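Local coordinates for protein spore germination lipase LipC (Metagenome, PDB 6NKD) that probably hydrolyses lipid esters as a GDSL-family lipase with lysophospholipase activity, and may take part in spore germination, at residues 32-37 with 203-207; 77-83 with 107-111; 134-138 with 150-154. All blocks are in the same frame, centred on the assembly; numbering follows the deposited sequence.

The three contacts sit at different depths of one three-layer fold, in which helices flank a five-stranded parallel sheet. Contact 1 is the outermost and only partly buried. It joins helix 25-37 to the end of helix 192-204 and the turn after it by salt bridges beside a small apolar patch. Contacts 2 and 3 are buried, and their centres lie about 10 Å apart. Each ties the loop after a sheet strand to a helix. Contact 2 does so by a disulfide, contact 3 by an asparagine amide gripping a backbone. They touch: Cys107 packs on Phe153, and Gly79 on Leu136. Contact 1 touches neither, but along the chain it closes a loop around both.

Contact 1: 32-37 with 203-207; sequences KMEEDL and RAAGY
The CG of Asp36 lies beside its backbone N (chi1 -61°) and the Arg203 chain bends at chi3 (-75°), which brings the guanidinium beside Asp36 and Glu35. Together the three form a salt-bridge network that ties helix 25-37 to the end of helix 192-204 in the three-layer alpha/beta/alpha fold of SGNH hydrolases. Arg203 NE donates to Asp36 OD2 at 3.1 Å, on the syn lone pair and somewhat tilted from the guanidinium plane. Arg203 NH1 reaches Glu35 OE2 at 2.8 Å, within that plane. Lys32 crosses one face of the Arg203 guanidinium, its CG 3.5 Å above the centre of that group.

Asp36 OD2 has a second donor. Gly206 leaves helical geometry with positive phi, and after it Tyr207 points toward helix 25-37. Tyr207 OH gives its hydrogen to Asp36 OD2 at 2.9 Å, on the anti side. Two donors thus grip one carboxylate oxygen. Beside the ring lie Met33, a selenomethionine, with CG 3.9 Å from Tyr207 CE1, and Leu37, with CD2 4.0 Å from Tyr207 CD2. Both also touch strand 3-9, at Tyr5 and Leu3. Charge on the Lys32 amine is matched by Glu196. The same amine bridges to the arginine through water 1, which accepts from Lys32 NZ at 3.0 Å and only weakly from Arg203 NH2.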
ATOM      1  N   LYS A  32       2.018 -21.295 -15.865  1.00 66.12           N
ATOM      2  CA  LYS A  32       1.656 -22.654 -16.249  1.00 65.71           C
ATOM      3  C   LYS A  32       1.049 -22.696 -17.645  1.00 65.10           C
ATOM      4  O   LYS A  32       1.207 -23.692 -18.358  1.00 64.89           O
ATOM      5  CB  LYS A  32       0.687 -23.246 -15.227  1.00 64.67           C
ATOM      6  CG  LYS A  32       1.237 -23.267 -13.815  1.00 64.30           C
ATOM      7  CD  LYS A  32       0.262 -23.894 -12.843  1.00 63.80           C
ATOM      8  CE  LYS A  32       0.778 -23.770 -11.424  1.00 62.94           C
ATOM      9  NZ  LYS A  32       0.760 -25.075 -10.717  1.00 64.73           N
HETATM   10  N   MSE A  33       0.360 -21.632 -18.046  1.00 64.12           N
HETATM   11  CA  MSE A  33      -0.196 -21.530 -19.389  1.00 64.61           C
HETATM   12  C   MSE A  33       0.924 -21.536 -20.422  1.00 68.31           C
HETATM   13  O   MSE A  33       0.825 -22.201 -21.453  1.00 69.61           O
HETATM   14  CB  MSE A  33      -1.039 -20.262 -19.526  1.00 61.57           C
HETATM   15  CG  MSE A  33      -1.803 -20.152 -20.830  1.00 61.50           C
HETATM   16 SE   MSE A  33      -2.666 -18.415 -21.009  0.45 60.39          SE
HETATM   17  CE  MSE A  33      -3.642 -18.387 -19.323  1.00 57.25           C
ATOM     18  N   GLU A  34       1.991 -20.784 -20.132  1.00 70.60           N
ATOM     19  CA  GLU A  34       3.162 -20.790 -21.003  1.00 75.05           C
ATOM     20  C   GLU A  34       3.807 -22.169 -21.046  1.00 77.45           C
ATOM     21  O   GLU A  34       4.255 -22.623 -22.105  1.00 80.04           O
ATOM     22  CB  GLU A  34       4.179 -19.752 -20.528  1.00 76.39           C
ATOM     23  CG  GLU A  34       3.689 -18.316 -20.556  1.00 78.26           C
ATOM     24  CD  GLU A  34       4.739 -17.337 -20.065  1.00 81.79           C
ATOM     25  OE1 GLU A  34       5.755 -17.792 -19.498  1.00 83.98           O
ATOM     26  OE2 GLU A  34       4.552 -16.116 -20.249  1.00 83.14           O
ATOM     27  N   GLU A  35       3.861 -22.849 -19.899  1.00 77.18           N
ATOM     28  CA  GLU A  35       4.517 -24.150 -19.834  1.00 79.68           C
ATOM     29  C   GLU A  35       3.717 -25.218 -20.571  1.00 80.66           C
ATOM     30  O   GLU A  35       4.296 -26.096 -21.220  1.00 82.63           O
ATOM     31  CB  GLU A  35       4.732 -24.540 -18.371  1.00 80.79           C
ATOM     32  CG  GLU A  35       5.475 -25.845 -18.156  1.00 86.64           C
ATOM     33  CD  GLU A  35       5.859 -26.054 -16.703  1.00 90.50           C
ATOM     34  OE1 GLU A  35       7.015 -26.457 -16.442  1.00 93.39           O
ATOM     35  OE2 GLU A  35       5.010 -25.805 -15.820  1.00 89.08           O
ATOM     36  N   ASP A  36       2.385 -25.154 -20.496  1.00 79.16           N
ATOM     37  CA  ASP A  36       1.546 -26.173 -21.118  1.00 79.33           C
ATOM     38  C   ASP A  36       1.349 -25.955 -22.612  1.00 81.11           C
ATOM     39  O   ASP A  36       1.005 -26.908 -23.320  1.00 83.01           O
ATOM     40  CB  ASP A  36       0.179 -26.226 -20.433  1.00 77.58           C
ATOM     41  CG  ASP A  36       0.275 -26.590 -18.966  1.00 76.57           C
ATOM     42  OD1 ASP A  36       1.264 -27.245 -18.577  1.00 77.40           O
ATOM     43  OD2 ASP A  36      -0.643 -26.221 -18.201  1.00 75.08           O
ATOM     44  N   LEU A  37       1.549 -24.736 -23.106  1.00 81.57           N
ATOM     45  CA  LEU A  37       1.352 -24.430 -24.516  1.00 84.91           C
ATOM     46  C   LEU A  37       2.643 -24.060 -25.232  1.00 88.09           C
ATOM     47  O   LEU A  37       2.623 -23.875 -26.454  1.00 90.42           O
ATOM     48  CB  LEU A  37       0.329 -23.299 -24.671  1.00 83.56           C
ATOM     49  CG  LEU A  37      -1.030 -23.549 -24.011  1.00 81.66           C
ATOM     50  CD1 LEU A  37      -1.999 -22.419 -24.316  1.00 81.14           C
ATOM     51  CD2 LEU A  37      -1.605 -24.889 -24.449  1.00 83.50           C
ATOM     52  N   ARG A 203      -5.100 -24.776 -14.565  1.00 60.67           N
ATOM     53  CA  ARG A 203      -4.324 -25.575 -15.506  1.00 62.61           C
ATOM     54  C   ARG A 203      -4.953 -26.945 -15.720  1.00 63.48           C
ATOM     55  O   ARG A 203      -4.901 -27.486 -16.832  1.00 64.26           O
ATOM     56  CB  ARG A 203      -2.882 -25.707 -15.008  1.00 62.30           C
ATOM     57  CG  ARG A 203      -2.324 -27.122 -15.057  1.00 64.80           C
ATOM     58  CD  ARG A 203      -0.951 -27.212 -14.414  1.00 65.50           C
ATOM     59  NE  ARG A 203       0.095 -26.648 -15.261  1.00 67.87           N
ATOM     60  CZ  ARG A 203       1.389 -26.667 -14.958  1.00 67.79           C
ATOM     61  NH1 ARG A 203       2.274 -26.132 -15.788  1.00 70.21           N
ATOM     62  NH2 ARG A 203       1.800 -27.220 -13.825  1.00 66.01           N
ATOM     63  N   ALA A 204      -5.566 -27.509 -14.677  1.00 59.99           N
ATOM     64  CA  ALA A 204      -6.214 -28.808 -14.798  1.00 59.27           C
ATOM     65  C   ALA A 204      -7.434 -28.760 -15.706  1.00 61.04           C
ATOM     66  O   ALA A 204      -7.824 -29.796 -16.255  1.00 64.99           O
ATOM     67  CB  ALA A 204      -6.614 -29.324 -13.415  1.00 56.94           C
ATOM     68  N   ALA A 205      -8.042 -27.585 -15.878  1.00 58.58           N
ATOM     69  CA  ALA A 205      -9.232 -27.466 -16.709  1.00 60.03           C
ATOM     70  C   ALA A 205      -8.935 -27.593 -18.196  1.00 63.37           C
ATOM     71  O   ALA A 205      -9.878 -27.686 -18.988  1.00 65.83           O
ATOM     72  CB  ALA A 205      -9.930 -26.133 -16.439  1.00 57.88           C
ATOM     73  N   GLY A 206      -7.668 -27.598 -18.593  1.00 64.38           N
ATOM     74  CA  GLY A 206      -7.328 -27.684 -19.995  1.00 69.48           C
ATOM     75  C   GLY A 206      -7.371 -26.331 -20.678  1.00 70.38           C
ATOM     76  O   GLY A 206      -7.494 -25.275 -20.048  1.00 67.90           O
ATOM     77  N   TYR A 207      -7.269 -26.371 -22.010  1.00 73.67           N
ATOM     78  CA  TYR A 207      -7.241 -25.136 -22.784  1.00 74.72           C
ATOM     79  C   TYR A 207      -8.091 -25.196 -24.049  1.00 82.34           C
ATOM     80  O   TYR A 207      -8.022 -24.265 -24.862  1.00 84.92           O
ATOM     81  CB  TYR A 207      -5.794 -24.764 -23.132  1.00 73.06           C
ATOM     82  CG  TYR A 207      -4.924 -24.581 -21.908  1.00 67.32           C
ATOM     83  CD1 TYR A 207      -4.922 -23.380 -21.207  1.00 63.18           C
ATOM     84  CD2 TYR A 207      -4.121 -25.612 -21.442  1.00 66.04           C
ATOM     85  CE1 TYR A 207      -4.135 -23.210 -20.082  1.00 59.78           C
ATOM     86  CE2 TYR A 207      -3.331 -25.453 -20.318  1.00 62.78           C
ATOM     87  CZ  TYR A 207      -3.342 -24.250 -19.643  1.00 59.88           C
ATOM     88  OH  TYR A 207      -2.556 -24.086 -18.524  1.00 56.95           O
TER
HETATM   89  O   HOH W   1      -0.172 -27.874 -11.216  0.50 41.85           O

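Contact 2: 77-83 with 107-111; sequences ITGCGND and CQKNY
Cys80 and Cys107 face each other where a loop passes a helix, their CA atoms 6.1 Å apart. Ile77 ends strand 74-77. The chain then runs on nearly straight through Gly79, turns at Cys80 with positive phi (67°), and enters helix 81-94. Against it lies one turn of helix 98-122, closed by the bond from Tyr111 N to Cys107 O. A CB on Gly79 would lie about 3.3 Å from Tyr111 OH, so the lack of a side chain lets the hydroxyl sit beside the backbone.

The disulfide joins Cys80 SG to Cys107 SG at 2.0 Å, with a torsion of 85° about the sulfur-sulfur bond. The Cys80 sulfur is anti to its backbone N (chi1 -151°), while the Cys107 sulfur lies beside its N. One turn further along the helix, Tyr111 reaches the loop ahead of the disulfide. Its OH makes a weak hydrogen bond to Gly79 O, at 3.3 Å. The Tyr111 and Ile77 side chains run alongside each other in opposite senses, with Tyr111 CE1 3.8 Å from Ile77 CG2. Phe153 and Leu157 of helix 144-157 also pack on Tyr111. Thr78 turns away from helix 98-122, and its OG1 bonds to Asp10 and Thr13.

Asn82 and Asp83 probably correspond to the Asn-Asp of block III of SGNH hydrolases. Asn82 is a likely substrate-binding residue, consistent with the oxyanion-hole asparagine of this family. In the assembly its OD1 also accepts from Asn110 ND2 of the second subunit. The chemistry implies a covalent anchor: the disulfide joins this loop to helix 98-122 two residues before Asn82, and that link does not depend on the weak hydroxyl bond.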
ATOM      1  N   ILE A  77     -12.464 -14.476 -14.730  1.00 56.51           N
ATOM      2  CA  ILE A  77     -13.350 -13.547 -14.041  1.00 55.89           C
ATOM      3  C   ILE A  77     -13.557 -14.031 -12.613  1.00 54.24           C
ATOM      4  O   ILE A  77     -13.818 -15.217 -12.386  1.00 52.57           O
ATOM      5  CB  ILE A  77     -14.704 -13.401 -14.762  1.00 57.98           C
ATOM      6  CG1 ILE A  77     -14.495 -12.994 -16.222  1.00 59.71           C
ATOM      7  CG2 ILE A  77     -15.579 -12.380 -14.049  1.00 58.21           C
ATOM      8  CD1 ILE A  77     -15.780 -12.809 -16.993  1.00 62.20           C
ATOM      9  N   THR A  78     -13.430 -13.115 -11.656  1.00 55.14           N
ATOM     10  CA  THR A  78     -13.769 -13.372 -10.266  1.00 56.09           C
ATOM     11  C   THR A  78     -14.755 -12.312  -9.796  1.00 62.29           C
ATOM     12  O   THR A  78     -14.824 -11.215 -10.357  1.00 63.27           O
ATOM     13  CB  THR A  78     -12.530 -13.367  -9.353  1.00 51.05           C
ATOM     14  OG1 THR A  78     -11.971 -12.048  -9.303  1.00 51.11           O
ATOM     15  CG2 THR A  78     -11.481 -14.335  -9.870  1.00 47.27           C
ATOM     16  N   GLY A  79     -15.524 -12.648  -8.771  1.00 67.60           N
ATOM     17  CA  GLY A  79     -16.475 -11.699  -8.231  1.00 74.19           C
ATOM     18  C   GLY A  79     -17.444 -12.368  -7.285  1.00 78.17           C
ATOM     19  O   GLY A  79     -17.401 -13.581  -7.057  1.00 78.53           O
ATOM     20  N   CYS A  80     -18.324 -11.533  -6.727  1.00 81.60           N
ATOM     21  CA  CYS A  80     -19.395 -11.871  -5.792  1.00 86.52           C
ATOM     22  C   CYS A  80     -18.881 -12.345  -4.437  1.00 84.53           C
ATOM     23  O   CYS A  80     -19.697 -12.682  -3.569  1.00 89.87           O
ATOM     24  CB  CYS A  80     -20.353 -12.930  -6.358  1.00 90.29           C
ATOM     25  SG  CYS A  80     -22.053 -12.833  -5.750  1.00 98.82           S
ATOM     26  N   GLY A  81     -17.565 -12.374  -4.217  1.00 85.68           N
ATOM     27  CA  GLY A  81     -17.050 -12.792  -2.923  1.00 81.67           C
ATOM     28  C   GLY A  81     -17.389 -11.822  -1.804  1.00 78.25           C
ATOM     29  O   GLY A  81     -17.673 -12.238  -0.678  1.00 75.99           O
ATOM     30  N   ASN A  82     -17.360 -10.520  -2.095  1.00 77.13           N
ATOM     31  CA  ASN A  82     -17.665  -9.531  -1.067  1.00 73.50           C
ATOM     32  C   ASN A  82     -19.157  -9.444  -0.774  1.00 74.54           C
ATOM     33  O   ASN A  82     -19.538  -9.001   0.317  1.00 73.42           O
ATOM     34  CB  ASN A  82     -17.125  -8.162  -1.481  1.00 72.22           C
ATOM     35  CG  ASN A  82     -17.173  -7.151  -0.354  1.00 69.83           C
ATOM     36  OD1 ASN A  82     -17.943  -6.190  -0.398  1.00 70.05           O
ATOM     37  ND2 ASN A  82     -16.352  -7.364   0.669  1.00 68.01           N
ATOM     38  N   ASP A  83     -20.009  -9.852  -1.718  1.00 77.25           N
ATOM     39  CA  ASP A  83     -21.442  -9.887  -1.449  1.00 80.33           C
ATOM     40  C   ASP A  83     -21.780 -10.909  -0.371  1.00 73.70           C
ATOM     41  O   ASP A  83     -22.720 -10.704   0.404  1.00 72.14           O
ATOM     42  CB  ASP A  83     -22.214 -10.195  -2.733  1.00 90.92           C
ATOM     43  CG  ASP A  83     -21.920  -9.207  -3.843  1.00102.56           C
ATOM     44  OD1 ASP A  83     -20.940  -8.442  -3.719  1.00105.96           O
ATOM     45  OD2 ASP A  83     -22.670  -9.192  -4.842  1.00108.24           O
ATOM     46  N   CYS A 107     -25.551 -11.576  -8.998  1.00 93.98           N
ATOM     47  CA  CYS A 107     -24.251 -11.985  -9.520  1.00 96.40           C
ATOM     48  C   CYS A 107     -24.411 -12.934 -10.701  1.00 97.38           C
ATOM     49  O   CYS A 107     -23.756 -12.769 -11.738  1.00 98.55           O
ATOM     50  CB  CYS A 107     -23.423 -12.641  -8.416  1.00 96.80           C
ATOM     51  SG  CYS A 107     -22.937 -11.556  -7.058  1.00 95.91           S
ATOM     52  N   GLN A 108     -25.276 -13.942 -10.559  1.00 96.77           N
ATOM     53  CA  GLN A 108     -25.505 -14.881 -11.653  1.00 95.74           C
ATOM     54  C   GLN A 108     -26.053 -14.173 -12.886  1.00 93.94           C
ATOM     55  O   GLN A 108     -25.786 -14.596 -14.017  1.00 94.77           O
ATOM     56  CB  GLN A 108     -26.456 -15.989 -11.197  1.00 99.54           C
ATOM     57  CG  GLN A 108     -26.154 -17.363 -11.777  1.00103.80           C
ATOM     58  CD  GLN A 108     -26.949 -17.662 -13.032  1.00111.52           C
ATOM     59  OE1 GLN A 108     -27.810 -18.542 -13.038  1.00116.70           O
ATOM     60  NE2 GLN A 108     -26.662 -16.936 -14.106  1.00113.44           N
ATOM     61  N   LYS A 109     -26.813 -13.093 -12.689  1.00 91.86           N
ATOM     62  CA  LYS A 109     -27.295 -12.305 -13.817  1.00 91.37           C
ATOM     63  C   LYS A 109     -26.164 -11.511 -14.462  1.00 87.08           C
ATOM     64  O   LYS A 109     -26.083 -11.425 -15.693  1.00 87.87           O
ATOM     65  CB  LYS A 109     -28.416 -11.375 -13.352  1.00 93.54           C
ATOM     66  CG  LYS A 109     -28.704 -10.207 -14.277  1.00 96.12           C
ATOM     67  CD  LYS A 109     -29.606  -9.192 -13.589  1.00 98.27           C
ATOM     68  CE  LYS A 109     -29.012  -8.751 -12.255  1.00 96.37           C
ATOM     69  NZ  LYS A 109     -29.923  -7.855 -11.487  1.00 98.32           N
ATOM     70  N   ASN A 110     -25.281 -10.926 -13.648  1.00 82.32           N
ATOM     71  CA  ASN A 110     -24.171 -10.152 -14.195  1.00 78.99           C
ATOM     72  C   ASN A 110     -23.153 -11.052 -14.884  1.00 77.46           C
ATOM     73  O   ASN A 110     -22.584 -10.676 -15.916  1.00 77.80           O
ATOM     74  CB  ASN A 110     -23.502  -9.334 -13.091  1.00 75.97           C
ATOM     75  CG  ASN A 110     -24.435  -8.309 -12.479  1.00 76.01           C
ATOM     76  OD1 ASN A 110     -25.373  -7.843 -13.125  1.00 78.58           O
ATOM     77  ND2 ASN A 110     -24.178  -7.949 -11.226  1.00 73.63           N
ATOM     78  N   TYR A 111     -22.898 -12.237 -14.321  1.00 75.67           N
ATOM     79  CA  TYR A 111     -22.013 -13.195 -14.976  1.00 74.32           C
ATOM     80  C   TYR A 111     -22.540 -13.563 -16.358  1.00 76.00           C
ATOM     81  O   TYR A 111     -21.787 -13.579 -17.339  1.00 76.20           O
ATOM     82  CB  TYR A 111     -21.856 -14.446 -14.111  1.00 73.25           C
ATOM     83  CG  TYR A 111     -20.736 -14.368 -13.097  1.00 72.07           C
ATOM     84  CD1 TYR A 111     -19.410 -14.499 -13.489  1.00 71.90           C
ATOM     85  CD2 TYR A 111     -21.003 -14.181 -11.747  1.00 71.23           C
ATOM     86  CE1 TYR A 111     -18.382 -14.434 -12.567  1.00 70.59           C
ATOM     87  CE2 TYR A 111     -19.982 -14.115 -10.818  1.00 69.37           C
ATOM     88  CZ  TYR A 111     -18.675 -14.242 -11.232  1.00 69.23           C
ATOM     89  OH  TYR A 111     -17.655 -14.179 -10.311  1.00 69.19           O
TER

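Contact 3: 134-138 with 150-154; sequences LNLYN and ISGFN
Asn154 grips the backbone of Leu136 with both ends of its amide. ND2 donates to Leu136 O at 3.0 Å, nearly straight (171° at the hydrogen) and in the carbonyl plane. OD1 accepts from Leu136 N at 3.3 Å, a weak bond. The side chain thus pairs with the extended loop much as a neighbouring strand would. The motif is a beta-alpha-beta crossover: this loop follows strand 130-134 and leads into helix 144-157, which returns the chain to strand 166-169.

The Asn154 amide also has a flat neighbour. The Asn135 amide stacks on it with planes 8° apart, and Asn135 CG is 3.5 Å from Asn154 ND2. An alanine here would lack the amide, and the Leu136 N-H and C=O would probably lose these partners and the Asn135 amide its stacking mate.

Beside the polar pair the packing is apolar. Leu136 crosses Phe153 at about a right angle, and Leu136 CD1 comes within 3.6 Å of Phe153 CD2. Ile150 sends its two branches to different places. CG2 lies 3.7 Å from Leu136 CB, and CD1 touches Tyr137 O.

A second shell positions these groups. Asn135 CG lies between its backbone N and carbonyl carbon (chi1 60°); the amide is held there by OD1 accepting from Tyr172 N and ND2 donating to Asp170. Phe153 rests against Ser104 of helix 98-122. Tyr137 points away from the helix; its OH bonds to Val188 O and its ring stacks with Phe175. Its side chain lies about 5 Å from that of His189, a probable catalytic residue. Ile150 CD1 packs 3.6 Å from Asn138 CA.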
ATOM      1  N   LEU A 134     -14.258 -18.500 -11.909  1.00 64.69           N
ATOM      2  CA  LEU A 134     -14.092 -19.272 -10.687  1.00 64.00           C
ATOM      3  C   LEU A 134     -15.276 -19.045  -9.760  1.00 62.11           C
ATOM      4  O   LEU A 134     -15.727 -17.911  -9.576  1.00 61.64           O
ATOM      5  CB  LEU A 134     -12.795 -18.890  -9.974  1.00 64.49           C
ATOM      6  CG  LEU A 134     -11.514 -18.947 -10.808  1.00 67.69           C
ATOM      7  CD1 LEU A 134     -11.216 -17.601 -11.458  1.00 68.97           C
ATOM      8  CD2 LEU A 134     -10.346 -19.409  -9.951  1.00 68.97           C
ATOM      9  N   ASN A 135     -15.777 -20.129  -9.173  1.00 61.58           N
ATOM     10  CA  ASN A 135     -16.886 -20.006  -8.242  1.00 59.93           C
ATOM     11  C   ASN A 135     -16.371 -19.562  -6.873  1.00 57.27           C
ATOM     12  O   ASN A 135     -15.188 -19.266  -6.684  1.00 56.18           O
ATOM     13  CB  ASN A 135     -17.675 -21.314  -8.160  1.00 60.33           C
ATOM     14  CG  ASN A 135     -16.835 -22.499  -7.700  1.00 60.32           C
ATOM     15  OD1 ASN A 135     -15.805 -22.344  -7.045  1.00 60.24           O
ATOM     16  ND2 ASN A 135     -17.290 -23.700  -8.037  1.00 61.29           N
ATOM     17  N   LEU A 136     -17.276 -19.520  -5.903  1.00 56.26           N
ATOM     18  CA  LEU A 136     -16.951 -19.033  -4.574  1.00 54.40           C
ATOM     19  C   LEU A 136     -16.590 -20.188  -3.649  1.00 56.04           C
ATOM     20  O   LEU A 136     -17.220 -21.249  -3.681  1.00 62.28           O
ATOM     21  CB  LEU A 136     -18.128 -18.249  -3.990  1.00 51.97           C
ATOM     22  CG  LEU A 136     -18.565 -17.002  -4.760  1.00 51.33           C
ATOM     23  CD1 LEU A 136     -19.771 -16.360  -4.091  1.00 51.70           C
ATOM     24  CD2 LEU A 136     -17.418 -16.010  -4.873  1.00 50.42           C
ATOM     25  N   TYR A 137     -15.565 -19.974  -2.834  1.00 52.44           N
ATOM     26  CA  TYR A 137     -15.231 -20.885  -1.752  1.00 52.42           C
ATOM     27  C   TYR A 137     -15.860 -20.391  -0.454  1.00 50.33           C
ATOM     28  O   TYR A 137     -16.232 -19.223  -0.320  1.00 50.28           O
ATOM     29  CB  TYR A 137     -13.714 -21.012  -1.593  1.00 54.16           C
ATOM     30  CG  TYR A 137     -13.000 -19.705  -1.316  1.00 52.16           C
ATOM     31  CD1 TYR A 137     -12.852 -19.231  -0.018  1.00 50.33           C
ATOM     32  CD2 TYR A 137     -12.465 -18.951  -2.352  1.00 52.06           C
ATOM     33  CE1 TYR A 137     -12.200 -18.041   0.239  1.00 50.24           C
ATOM     34  CE2 TYR A 137     -11.808 -17.759  -2.104  1.00 51.54           C
ATOM     35  CZ  TYR A 137     -11.679 -17.310  -0.806  1.00 50.78           C
ATOM     36  OH  TYR A 137     -11.029 -16.124  -0.551  1.00 50.58           O
ATOM     37  N   ASN A 138     -15.977 -21.302   0.512  1.00 48.66           N
ATOM     38  CA  ASN A 138     -16.563 -20.956   1.798  1.00 47.31           C
ATOM     39  C   ASN A 138     -15.451 -20.725   2.812  1.00 46.91           C
ATOM     40  O   ASN A 138     -14.872 -21.697   3.321  1.00 47.18           O
ATOM     41  CB  ASN A 138     -17.509 -22.060   2.279  1.00 47.62           C
ATOM     42  CG  ASN A 138     -18.151 -21.736   3.614  1.00 44.87           C
ATOM     43  OD1 ASN A 138     -18.274 -20.570   3.990  1.00 41.87           O
ATOM     44  ND2 ASN A 138     -18.561 -22.769   4.340  1.00 46.20           N
ATOM     45  N   ILE A 150     -23.309 -20.558  -0.357  1.00 60.79           N
ATOM     46  CA  ILE A 150     -22.300 -20.599  -1.408  1.00 57.98           C
ATOM     47  C   ILE A 150     -22.487 -21.822  -2.295  1.00 59.69           C
ATOM     48  O   ILE A 150     -22.245 -21.761  -3.508  1.00 59.78           O
ATOM     49  CB  ILE A 150     -20.897 -20.539  -0.772  1.00 55.35           C
ATOM     50  CG1 ILE A 150     -20.709 -19.188  -0.074  1.00 53.57           C
ATOM     51  CG2 ILE A 150     -19.808 -20.767  -1.809  1.00 53.63           C
ATOM     52  CD1 ILE A 150     -19.361 -19.006   0.580  1.00 51.69           C
ATOM     53  N   SER A 151     -22.937 -22.942  -1.723  1.00 60.02           N
ATOM     54  CA  SER A 151     -23.210 -24.121  -2.539  1.00 61.21           C
ATOM     55  C   SER A 151     -24.344 -23.860  -3.523  1.00 63.28           C
ATOM     56  O   SER A 151     -24.297 -24.321  -4.669  1.00 64.22           O
ATOM     57  CB  SER A 151     -23.542 -25.316  -1.647  1.00 61.97           C
ATOM     58  OG  SER A 151     -22.468 -25.620  -0.773  1.00 60.55           O
ATOM     59  N   GLY A 152     -25.370 -23.122  -3.093  1.00 62.72           N
ATOM     60  CA  GLY A 152     -26.471 -22.818  -3.990  1.00 64.41           C
ATOM     61  C   GLY A 152     -26.059 -21.894  -5.119  1.00 63.35           C
ATOM     62  O   GLY A 152     -26.502 -22.056  -6.260  1.00 65.12           O
ATOM     63  N   PHE A 153     -25.205 -20.915  -4.819  1.00 61.75           N
ATOM     64  CA  PHE A 153     -24.708 -20.029  -5.863  1.00 62.78           C
ATOM     65  C   PHE A 153     -23.827 -20.776  -6.856  1.00 64.29           C
ATOM     66  O   PHE A 153     -23.785 -20.416  -8.037  1.00 65.28           O
ATOM     67  CB  PHE A 153     -23.940 -18.861  -5.239  1.00 61.29           C
ATOM     68  CG  PHE A 153     -23.209 -18.009  -6.237  1.00 61.28           C
ATOM     69  CD1 PHE A 153     -23.873 -17.023  -6.946  1.00 62.15           C
ATOM     70  CD2 PHE A 153     -21.854 -18.192  -6.463  1.00 60.50           C
ATOM     71  CE1 PHE A 153     -23.201 -16.237  -7.865  1.00 62.57           C
ATOM     72  CE2 PHE A 153     -21.177 -17.412  -7.381  1.00 60.09           C
ATOM     73  CZ  PHE A 153     -21.851 -16.433  -8.082  1.00 61.22           C
ATOM     74  N   ASN A 154     -23.132 -21.821  -6.403  1.00 65.22           N
ATOM     75  CA  ASN A 154     -22.203 -22.530  -7.274  1.00 65.94           C
ATOM     76  C   ASN A 154     -22.926 -23.479  -8.223  1.00 71.56           C
ATOM     77  O   ASN A 154     -22.527 -23.614  -9.386  1.00 73.58           O
ATOM     78  CB  ASN A 154     -21.172 -23.288  -6.436  1.00 63.38           C
ATOM     79  CG  ASN A 154     -20.116 -22.372  -5.846  1.00 60.22           C
ATOM     80  OD1 ASN A 154     -20.161 -21.153  -6.024  1.00 58.73           O
ATOM     81  ND2 ASN A 154     -19.158 -22.956  -5.134  1.00 59.51           N
TER